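Local coordinates for protein xyloglucan-specific endo-beta-1,4-glucanase GH12 (Aspergillus niveus, PDB 4NPR) that probably hydrolyses internal beta-1,4-glucosidic linkages of xyloglucan with retention of the anomeric configuration, as a member of glycosyl hydrolase family 12, at residues E36-L41 and S64-V69; S106-N111 and V219-E224; V121-F126 and G195-F200. One frame throughout, in Å; residues are numbered along the deposited sequence.

Interaction 1: residues E36-L41 and S64-V69. With SO4 (sulfate ion), chain C.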
loop_
_atom_site.group_PDB
_atom_site.type_symbol
_atom_site.label_atom_id
_atom_site.label_comp_id
_atom_site.label_asym_id
_atom_site.label_seq_id
_atom_site.Cartn_x
_atom_site.Cartn_y
_atom_site.Cartn_z
ATOM N N GLU A 36 7.851 11.573 10.752
ATOM C CA GLU A 36 7.604 11.332 12.165
ATOM C C GLU A 36 8.236 10.023 12.534
ATOM O O GLU A 36 7.932 8.990 11.962
ATOM C CB GLU A 36 6.109 11.253 12.478
ATOM C CG GLU A 36 5.232 12.353 11.897
ATOM C CD GLU A 36 5.283 13.713 12.632
ATOM O OE1 GLU A 36 5.960 13.854 13.699
ATOM O OE2 GLU A 36 4.609 14.650 12.110
ATOM N N GLY A 37 9.087 10.044 13.528
ATOM C CA GLY A 37 9.837 8.854 13.896
ATOM C C GLY A 37 10.439 8.228 12.659
ATOM O O GLY A 37 11.233 8.841 11.939
ATOM N N ASN A 38 10.030 7.005 12.398
ATOM C CA ASN A 38 10.574 6.289 11.268
ATOM C C ASN A 38 9.716 6.298 10.051
ATOM O O ASN A 38 9.962 5.522 9.160
ATOM C CB ASN A 38 10.861 4.870 11.696
ATOM C CG ASN A 38 11.888 4.834 12.763
ATOM O OD1 ASN A 38 12.950 5.447 12.636
ATOM N ND2 ASN A 38 11.578 4.157 13.843
ATOM N N TYR A 39 8.760 7.213 9.983
ATOM C CA TYR A 39 7.833 7.271 8.861
ATOM C C TYR A 39 7.928 8.645 8.175
ATOM O O TYR A 39 8.405 9.597 8.764
ATOM C CB TYR A 39 6.394 6.967 9.328
ATOM C CG TYR A 39 6.235 5.619 10.036
ATOM C CD1 TYR A 39 6.101 4.435 9.300
ATOM C CD2 TYR A 39 6.232 5.511 11.455
ATOM C CE1 TYR A 39 5.952 3.198 9.915
ATOM C CE2 TYR A 39 6.074 4.259 12.081
ATOM C CZ TYR A 39 5.943 3.112 11.295
ATOM O OH TYR A 39 5.796 1.860 11.853
ATOM N N ILE A 40 7.580 8.692 6.894
ATOM C CA ILE A 40 7.226 9.908 6.215
ATOM C C ILE A 40 5.832 9.609 5.700
ATOM O O ILE A 40 5.581 8.547 5.093
ATOM C CB ILE A 40 8.166 10.220 5.048
ATOM C CG1 ILE A 40 9.581 10.545 5.559
ATOM C CG2 ILE A 40 7.688 11.440 4.265
ATOM C CD1 ILE A 40 10.648 10.460 4.483
ATOM N N LEU A 41 4.909 10.506 6.000
ATOM C CA LEU A 41 3.533 10.344 5.616
ATOM C C LEU A 41 3.307 11.268 4.451
ATOM O O LEU A 41 3.631 12.438 4.536
ATOM C CB LEU A 41 2.622 10.704 6.787
ATOM C CG LEU A 41 1.114 10.662 6.593
ATOM C CD1 LEU A 41 0.608 9.235 6.491
ATOM C CD2 LEU A 41 0.421 11.311 7.784
ATOM N N SER A 64 3.488 7.002 18.529
ATOM C CA SER A 64 3.589 6.445 19.841
ATOM C C SER A 64 4.406 5.176 19.686
ATOM O O SER A 64 3.914 4.158 19.158
ATOM C CB SER A 64 2.165 6.157 20.324
ATOM O OG SER A 64 2.164 5.480 21.553
ATOM N N GLY A 65 5.653 5.237 20.142
ATOM C CA GLY A 65 6.638 4.191 19.865
ATOM C C GLY A 65 6.819 4.135 18.367
ATOM O O GLY A 65 7.045 5.175 17.753
ATOM N N ASN A 66 6.649 2.951 17.766
ATOM C CA ASN A 66 6.657 2.855 16.295
ATOM C C ASN A 66 5.272 2.757 15.654
ATOM O O ASN A 66 5.164 2.303 14.535
ATOM C CB ASN A 66 7.556 1.723 15.804
ATOM C CG ASN A 66 8.225 2.071 14.466
ATOM O OD1 ASN A 66 8.655 3.228 14.238
ATOM N ND2 ASN A 66 8.297 1.089 13.568
ATOM N N THR A 67 4.246 3.256 16.349
ATOM C CA THR A 67 2.849 3.245 15.886
ATOM C C THR A 67 2.321 4.618 15.474
ATOM O O THR A 67 2.283 5.542 16.275
ATOM C CB THR A 67 1.961 2.722 17.024
ATOM O OG1 THR A 67 2.431 1.431 17.393
ATOM C CG2 THR A 67 0.503 2.630 16.614
ATOM N N ILE A 68 1.886 4.737 14.227
ATOM C CA ILE A 68 1.419 6.020 13.689
ATOM C C ILE A 68 -0.105 5.974 13.538
ATOM O O ILE A 68 -0.659 4.903 13.249
ATOM C CB ILE A 68 2.120 6.406 12.373
ATOM C CG1 ILE A 68 1.640 7.779 11.868
ATOM C CG2 ILE A 68 1.900 5.375 11.267
ATOM C CD1 ILE A 68 2.571 8.423 10.847
ATOM N N VAL A 69 -0.759 7.106 13.836
ATOM C CA VAL A 69 -2.205 7.300 13.731
ATOM C C VAL A 69 -2.407 8.471 12.769
ATOM O O VAL A 69 -1.834 9.546 12.957
ATOM C CB VAL A 69 -2.812 7.622 15.147
ATOM C CG1 VAL A 69 -4.334 7.832 15.123
ATOM C CG2 VAL A 69 -2.408 6.518 16.153
HETATM S S SO4 C . 1.856 -2.180 17.656
HETATM O O1 SO4 C . 1.079 -3.336 17.137
HETATM O O2 SO4 C . 1.509 -1.010 16.805
HETATM O O3 SO4 C . 1.446 -1.944 19.070
HETATM O O4 SO4 C . 3.330 -2.448 17.597
#

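Interaction 2: residues S106-N111 and V219-E224. With SO4 (sulfate ion), chain C.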
loop_
_atom_site.group_PDB
_atom_site.type_symbol
_atom_site.label_atom_id
_atom_site.label_comp_id
_atom_site.label_asym_id
_atom_site.label_seq_id
_atom_site.Cartn_x
_atom_site.Cartn_y
_atom_site.Cartn_z
ATOM N N SER A 106 4.002 -6.382 11.071
ATOM C CA SER A 106 3.174 -5.160 10.901
ATOM C C SER A 106 1.816 -5.314 11.561
ATOM O O SER A 106 1.227 -6.383 11.497
ATOM C CB SER A 106 2.938 -4.874 9.405
ATOM O OG SER A 106 2.230 -3.647 9.180
ATOM N N THR A 107 1.279 -4.241 12.126
ATOM C CA THR A 107 -0.089 -4.265 12.620
ATOM C C THR A 107 -0.822 -3.041 12.096
ATOM O O THR A 107 -0.292 -1.944 12.149
ATOM C CB THR A 107 -0.136 -4.290 14.183
ATOM O OG1 THR A 107 0.464 -5.507 14.690
ATOM C CG2 THR A 107 -1.618 -4.166 14.712
ATOM N N TRP A 108 -2.057 -3.232 11.632
ATOM C CA TRP A 108 -2.779 -2.194 10.935
ATOM C C TRP A 108 -4.235 -2.359 11.269
ATOM O O TRP A 108 -4.769 -3.437 11.154
ATOM C CB TRP A 108 -2.595 -2.333 9.410
ATOM C CG TRP A 108 -2.928 -1.129 8.559
ATOM C CD1 TRP A 108 -3.299 0.122 8.989
ATOM C CD2 TRP A 108 -2.811 -1.033 7.131
ATOM N NE1 TRP A 108 -3.474 0.964 7.910
ATOM C CE2 TRP A 108 -3.156 0.280 6.765
ATOM C CE3 TRP A 108 -2.438 -1.929 6.137
ATOM C CZ2 TRP A 108 -3.160 0.705 5.457
ATOM C CZ3 TRP A 108 -2.435 -1.510 4.829
ATOM C CH2 TRP A 108 -2.794 -0.198 4.499
ATOM N N LYS A 109 -4.851 -1.259 11.680
ATOM C CA LYS A 109 -6.258 -1.154 11.831
ATOM C C LYS A 109 -6.737 0.077 11.047
ATOM O O LYS A 109 -6.212 1.199 11.242
ATOM C CB LYS A 109 -6.571 -0.972 13.322
ATOM C CG LYS A 109 -8.014 -0.557 13.622
ATOM C CD LYS A 109 -8.953 -1.617 13.055
ATOM C CE LYS A 109 -10.346 -1.497 13.630
ATOM N NZ LYS A 109 -11.068 -0.431 12.909
ATOM N N TRP A 110 -7.732 -0.096 10.187
ATOM C CA TRP A 110 -8.285 1.020 9.396
ATOM C C TRP A 110 -9.780 0.948 9.257
ATOM O O TRP A 110 -10.406 -0.086 9.508
ATOM C CB TRP A 110 -7.688 1.083 7.990
ATOM C CG TRP A 110 -7.883 -0.171 7.171
ATOM C CD1 TRP A 110 -7.069 -1.214 7.145
ATOM C CD2 TRP A 110 -8.990 -0.496 6.289
ATOM N NE1 TRP A 110 -7.578 -2.209 6.311
ATOM C CE2 TRP A 110 -8.756 -1.785 5.778
ATOM C CE3 TRP A 110 -10.156 0.165 5.906
ATOM C CZ2 TRP A 110 -9.598 -2.399 4.860
ATOM C CZ3 TRP A 110 -11.034 -0.488 4.996
ATOM C CH2 TRP A 110 -10.743 -1.747 4.501
ATOM N N ASN A 111 -10.318 2.075 8.818
ATOM C CA ASN A 111 -11.740 2.241 8.529
ATOM C C ASN A 111 -12.016 3.211 7.357
ATOM O O ASN A 111 -11.333 4.188 7.190
ATOM C CB ASN A 111 -12.466 2.740 9.784
ATOM C CG ASN A 111 -13.952 2.705 9.610
ATOM O OD1 ASN A 111 -14.522 1.605 9.434
ATOM N ND2 ASN A 111 -14.601 3.893 9.541
ATOM N N VAL A 219 8.755 0.107 2.086
ATOM C CA VAL A 219 7.556 -0.506 2.652
ATOM C C VAL A 219 6.542 0.572 3.061
ATOM O O VAL A 219 6.703 1.265 4.064
ATOM C CB VAL A 219 7.883 -1.369 3.870
ATOM C CG1 VAL A 219 6.628 -2.042 4.417
ATOM C CG2 VAL A 219 8.910 -2.394 3.494
ATOM N N GLN A 220 5.473 0.659 2.281
ATOM C CA GLN A 220 4.519 1.751 2.353
ATOM C C GLN A 220 3.108 1.196 2.562
ATOM O O GLN A 220 2.766 0.200 1.957
ATOM C CB GLN A 220 4.538 2.491 1.044
ATOM C CG GLN A 220 5.916 2.958 0.643
ATOM C CD GLN A 220 5.839 3.818 -0.595
ATOM O OE1 GLN A 220 5.724 3.323 -1.713
ATOM N NE2 GLN A 220 5.845 5.123 -0.395
ATOM N N ALA A 221 2.306 1.820 3.412
ATOM C CA ALA A 221 0.915 1.380 3.613
ATOM C C ALA A 221 -0.062 2.596 3.560
ATOM O O ALA A 221 0.158 3.602 4.246
ATOM C CB ALA A 221 0.768 0.602 4.915
ATOM N N GLY A 222 -1.087 2.493 2.695
ATOM C CA GLY A 222 -2.068 3.540 2.515
ATOM C C GLY A 222 -3.293 3.109 1.713
ATOM O O GLY A 222 -3.691 1.933 1.716
ATOM N N THR A 223 -3.892 4.069 1.014
ATOM C CA THR A 223 -5.056 3.778 0.212
ATOM C C THR A 223 -4.924 4.402 -1.185
ATOM O O THR A 223 -4.373 5.496 -1.311
ATOM C CB THR A 223 -6.346 4.286 0.903
ATOM O OG1 THR A 223 -7.494 4.062 0.057
ATOM C CG2 THR A 223 -6.225 5.720 1.210
ATOM N N GLU A 224 -5.435 3.699 -2.211
ATOM C CA GLU A 224 -5.477 4.215 -3.609
ATOM C C GLU A 224 -6.919 4.396 -4.026
ATOM O O GLU A 224 -7.619 3.418 -4.290
ATOM C CB GLU A 224 -4.825 3.252 -4.625
ATOM C CG GLU A 224 -3.320 3.199 -4.594
ATOM C CD GLU A 224 -2.739 2.144 -5.574
ATOM O OE1 GLU A 224 -3.381 1.081 -5.739
ATOM O OE2 GLU A 224 -1.616 2.344 -6.135
HETATM S S SO4 C . 1.856 -2.180 17.656
HETATM O O1 SO4 C . 1.079 -3.336 17.137
HETATM O O2 SO4 C . 1.509 -1.010 16.805
HETATM O O3 SO4 C . 1.446 -1.944 19.070
HETATM O O4 SO4 C . 3.330 -2.448 17.597
#

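Interaction 3: residues V121-F126 and G195-F200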
loop_
_atom_site.group_PDB
_atom_site.type_symbol
_atom_site.label_atom_id
_atom_site.label_comp_id
_atom_site.label_asym_id
_atom_site.label_seq_id
_atom_site.Cartn_x
_atom_site.Cartn_y
_atom_site.Cartn_z
ATOM N N VAL A 121 -7.073 -0.458 -0.185
ATOM C CA VAL A 121 -6.259 -0.286 1.003
ATOM C C VAL A 121 -5.179 -1.350 0.925
ATOM O O VAL A 121 -5.473 -2.521 0.857
ATOM C CB VAL A 121 -7.065 -0.457 2.311
ATOM C CG1 VAL A 121 -6.207 -0.075 3.521
ATOM C CG2 VAL A 121 -8.338 0.382 2.280
ATOM N N ALA A 122 -3.918 -0.935 0.974
ATOM C CA ALA A 122 -2.845 -1.747 0.480
ATOM C C ALA A 122 -1.525 -1.352 1.116
ATOM O O ALA A 122 -1.280 -0.154 1.376
ATOM C CB ALA A 122 -2.755 -1.586 -1.027
ATOM N N TYR A 123 -0.733 -2.391 1.419
ATOM C CA TYR A 123 0.702 -2.305 1.483
ATOM C C TYR A 123 1.215 -2.282 0.056
ATOM O O TYR A 123 0.659 -2.953 -0.823
ATOM C CB TYR A 123 1.373 -3.498 2.165
ATOM C CG TYR A 123 1.022 -3.716 3.593
ATOM C CD1 TYR A 123 -0.138 -4.419 3.949
ATOM C CD2 TYR A 123 1.832 -3.253 4.592
ATOM C CE1 TYR A 123 -0.474 -4.627 5.278
ATOM C CE2 TYR A 123 1.530 -3.473 5.925
ATOM C CZ TYR A 123 0.365 -4.143 6.275
ATOM O OH TYR A 123 0.067 -4.372 7.623
ATOM N N ASP A 124 2.291 -1.503 -0.126
ATOM C CA ASP A 124 3.087 -1.431 -1.324
ATOM C C ASP A 124 4.579 -1.567 -0.973
ATOM O O ASP A 124 5.160 -0.679 -0.371
ATOM C CB ASP A 124 2.826 -0.094 -1.975
ATOM C CG ASP A 124 2.850 -0.170 -3.471
ATOM O OD1 ASP A 124 3.011 -1.286 -4.011
ATOM O OD2 ASP A 124 2.687 0.886 -4.112
ATOM N N MET A 125 5.182 -2.695 -1.328
ATOM C CA MET A 125 6.571 -2.981 -1.037
ATOM C C MET A 125 7.361 -3.204 -2.323
ATOM O O MET A 125 6.931 -3.924 -3.219
ATOM C CB MET A 125 6.667 -4.220 -0.189
ATOM C CG MET A 125 5.916 -4.116 1.115
ATOM S SD MET A 125 6.044 -5.696 1.965
ATOM C CE MET A 125 4.666 -6.550 1.211
ATOM N N PHE A 126 8.543 -2.617 -2.381
ATOM C CA PHE A 126 9.291 -2.501 -3.598
ATOM C C PHE A 126 10.643 -3.184 -3.468
ATOM O O PHE A 126 11.296 -3.068 -2.420
ATOM C CB PHE A 126 9.481 -1.030 -3.870
ATOM C CG PHE A 126 8.238 -0.344 -4.325
ATOM C CD1 PHE A 126 7.826 -0.455 -5.644
ATOM C CD2 PHE A 126 7.454 0.371 -3.426
ATOM C CE1 PHE A 126 6.671 0.164 -6.073
ATOM C CE2 PHE A 126 6.312 1.012 -3.842
ATOM C CZ PHE A 126 5.905 0.906 -5.178
ATOM N N GLY A 195 0.634 -9.345 11.421
ATOM C CA GLY A 195 1.404 -10.449 10.841
ATOM C C GLY A 195 2.787 -10.146 10.330
ATOM O O GLY A 195 3.195 -9.001 10.226
ATOM N N ASP A 196 3.502 -11.218 10.011
ATOM C CA ASP A 196 4.838 -11.108 9.456
ATOM C C ASP A 196 4.755 -10.907 7.934
ATOM O O ASP A 196 4.419 -11.834 7.199
ATOM C CB ASP A 196 5.708 -12.333 9.824
ATOM C CG ASP A 196 7.164 -12.126 9.451
ATOM O OD1 ASP A 196 7.421 -11.093 8.825
ATOM O OD2 ASP A 196 8.068 -12.932 9.777
ATOM N N MET A 197 5.072 -9.707 7.445
ATOM C CA MET A 197 4.983 -9.453 5.984
ATOM C C MET A 197 6.019 -10.270 5.152
ATOM O O MET A 197 6.017 -10.264 3.929
ATOM C CB MET A 197 5.125 -7.972 5.666
ATOM C CG MET A 197 4.021 -7.049 6.170
ATOM S SD MET A 197 2.317 -7.566 5.850
ATOM C CE MET A 197 2.152 -7.188 4.109
ATOM N N ARG A 198 6.874 -11.017 5.835
ATOM C CA ARG A 198 7.839 -11.803 5.159
ATOM C C ARG A 198 7.218 -13.013 4.546
ATOM O O ARG A 198 7.847 -13.669 3.709
ATOM C CB ARG A 198 8.939 -12.210 6.102
ATOM C CG ARG A 198 10.196 -12.495 5.344
ATOM C CD ARG A 198 11.237 -13.065 6.264
ATOM N NE ARG A 198 11.126 -14.508 6.360
ATOM C CZ ARG A 198 12.022 -15.258 6.966
ATOM N NH1 ARG A 198 13.073 -14.712 7.515
ATOM N NH2 ARG A 198 11.868 -16.552 7.028
ATOM N N ASP A 199 5.993 -13.333 4.945
ATOM C CA ASP A 199 5.372 -14.554 4.418
ATOM C C ASP A 199 5.090 -14.419 2.917
ATOM O O ASP A 199 5.207 -15.363 2.182
ATOM C CB ASP A 199 4.093 -14.942 5.207
ATOM C CG ASP A 199 4.362 -15.253 6.723
ATOM O OD1 ASP A 199 5.449 -15.741 7.094
ATOM O OD2 ASP A 199 3.457 -14.995 7.554
ATOM N N PHE A 200 4.708 -13.236 2.485
ATOM C CA PHE A 200 4.503 -12.921 1.080
ATOM C C PHE A 200 5.736 -13.142 0.219
ATOM O O PHE A 200 5.635 -13.670 -0.873
ATOM C CB PHE A 200 4.054 -11.472 0.985
ATOM C CG PHE A 200 2.726 -11.262 1.628
ATOM C CD1 PHE A 200 1.578 -11.723 1.000
ATOM C CD2 PHE A 200 2.621 -10.734 2.889
ATOM C CE1 PHE A 200 0.351 -11.605 1.606
ATOM C CE2 PHE A 200 1.393 -10.637 3.507
ATOM C CZ PHE A 200 0.261 -11.045 2.858
#

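Interaction 1: residues E36-L41 and S64-V69
Two polar bonds and one apolar patch join Tyr39 and Asn38 to the hairpin that carries Asn66 and Ile68. The shorter polar bond runs from Tyr39 OH to the backbone oxygen Asn66 O, at 2.8 Å. The hydroxyl lies in the plane of that carbonyl, and the C=O...OH angle of 158° brings it in nearly head-on to the oxygen. Tyr39 OH also accepts from the backbone N of Val240, so both its donor and its acceptor sides are used. The second bond goes from Asn38 ND2 to Asn66 OD1, 3.1 Å long and fairly straight at 162°. Here the donor stands above the plane of the Asn66 amide, while the acceptor lies close to the plane of the Asn38 amide; the two amide planes are well turned from each other.

The apolar part belongs to the tyrosine ring. Ile68 CG2 sits over the centre of one face, 4.3 Å above it, and Ile68 CB comes equally near to Tyr39 CD2. With CG beside the backbone N (chi1 -57°), Tyr39 sends its ring across to the other hairpin and its hydroxyl as far as Asn66.

Both segments contain type II' beta turns, Glu36 to Tyr39 and Ser64 to Thr67, with Gly37 and Gly65 at positive phi. The turns belong to hairpins in the two facing sheets of the beta-jelly roll, so the contact joins the sheets near one end of the sandwich. On the Thr67 side, OG1 donates to sulfate O2 at 2.7 Å; the ion probably came from the crystallisation liquor.

The chemistry implies a directional join: the buried phenol is held at its hydroxyl by main-chain atoms, while Asn66 receives one bond on its backbone oxygen and another on its side-chain oxygen.

Interaction 2: residues S106-N111 and V219-E224
Trp108 points the six-membered end of its indole at the strand 219-224, and Ala221 meets it over the face. Ala221 CB lies 3.9 Å from the centroid of the six-membered ring and 19° off the ring normal, a CH-pi contact displaced toward the rim, where Trp108 CH2 is the nearest carbon at 3.7 Å. Gly222 comes at the ring from another direction: its backbone oxygen lies at the edge, in the ring plane, with Gly222 O 3.6 Å from Trp108 CH2. CG of Trp108 stands anti to the backbone N (chi1 -162°), which carries the indole from its own strand in among the side chains between the sheets.

This is the interior of the jelly-roll sandwich characteristic of family 12. Strand 105-113 belongs to one sheet and strand 215-226 to the other, and the tryptophan reaches from one to the other. On the opposite face of the indole, toward its rim, lies Trp110 CD1, 4.1 Å above the plane, so the ring is covered on both faces. Tyr238 and Tyr123 add edge-to-face ring contacts around it. Thr107, one residue earlier on the strand, points the other way, toward the sulfate; its OG1 lies 3.3 Å from sulfate O1, a weak and unsettled bond.

Interaction 3: residues V121-F126 and G195-F200
Met197 has the most surface buried here, and it lays its thioether over the ring of Tyr123 in a Met-aromatic contact. The sulfur Met197 SD stands 4.1 Å from the ring centroid, 15° off the normal. The methyl Met197 CE is nearer, 3.7 Å from the same centroid and 14° off the normal, so sulfur and methyl share one face of the ring. Bends at chi2 and chi3 fold the end of the Met197 side chain across that face.

Met125, two residues along the strand from Tyr123, supplies the next surface: its methyl CE meets Met197 CE at 3.9 Å, and the two side chains cross at a slant. Met197 therefore sits against two inward-pointing residues of strand 117-128, Tyr123 and Met125, at the turn where strand 192-196 of the opposing sheet gives way to helix 198-207. The contact thus packs the entrance of that helix against the inner side of the nine-stranded sheet of the jelly roll.

Tyr123 keeps its polar end engaged, its OH hydrogen-bonded to Ser106 OG. Asp196, just before Met197, makes a capping bond at the turn into the helix: its OD1 accepts from Arg198 N at 3.0 Å, met from above the carboxylate plane.

How the interactions relate
From the N terminus, interaction 1 closes first: 36-41 meets 64-69 after only 22 intervening residues, joining early hairpins of the two sheets. It is complete before the chain enters 106-111, the first half of interaction 2. That contact closes a much longer loop, returning at 219-224, and interaction 3 falls wholly within it, with 121-126 meeting 195-200. Interactions 2 and 3 touch directly: strands 215-226 and 117-128 are neighbours in the larger sheet, 105-113 and 192-196 in the smaller, and a probable backbone hydrogen bond links Gln220 O to Asp124 N. Interaction 1 stands apart, its centre about 12 Å from that of interaction 2, though both reach the same sulfate.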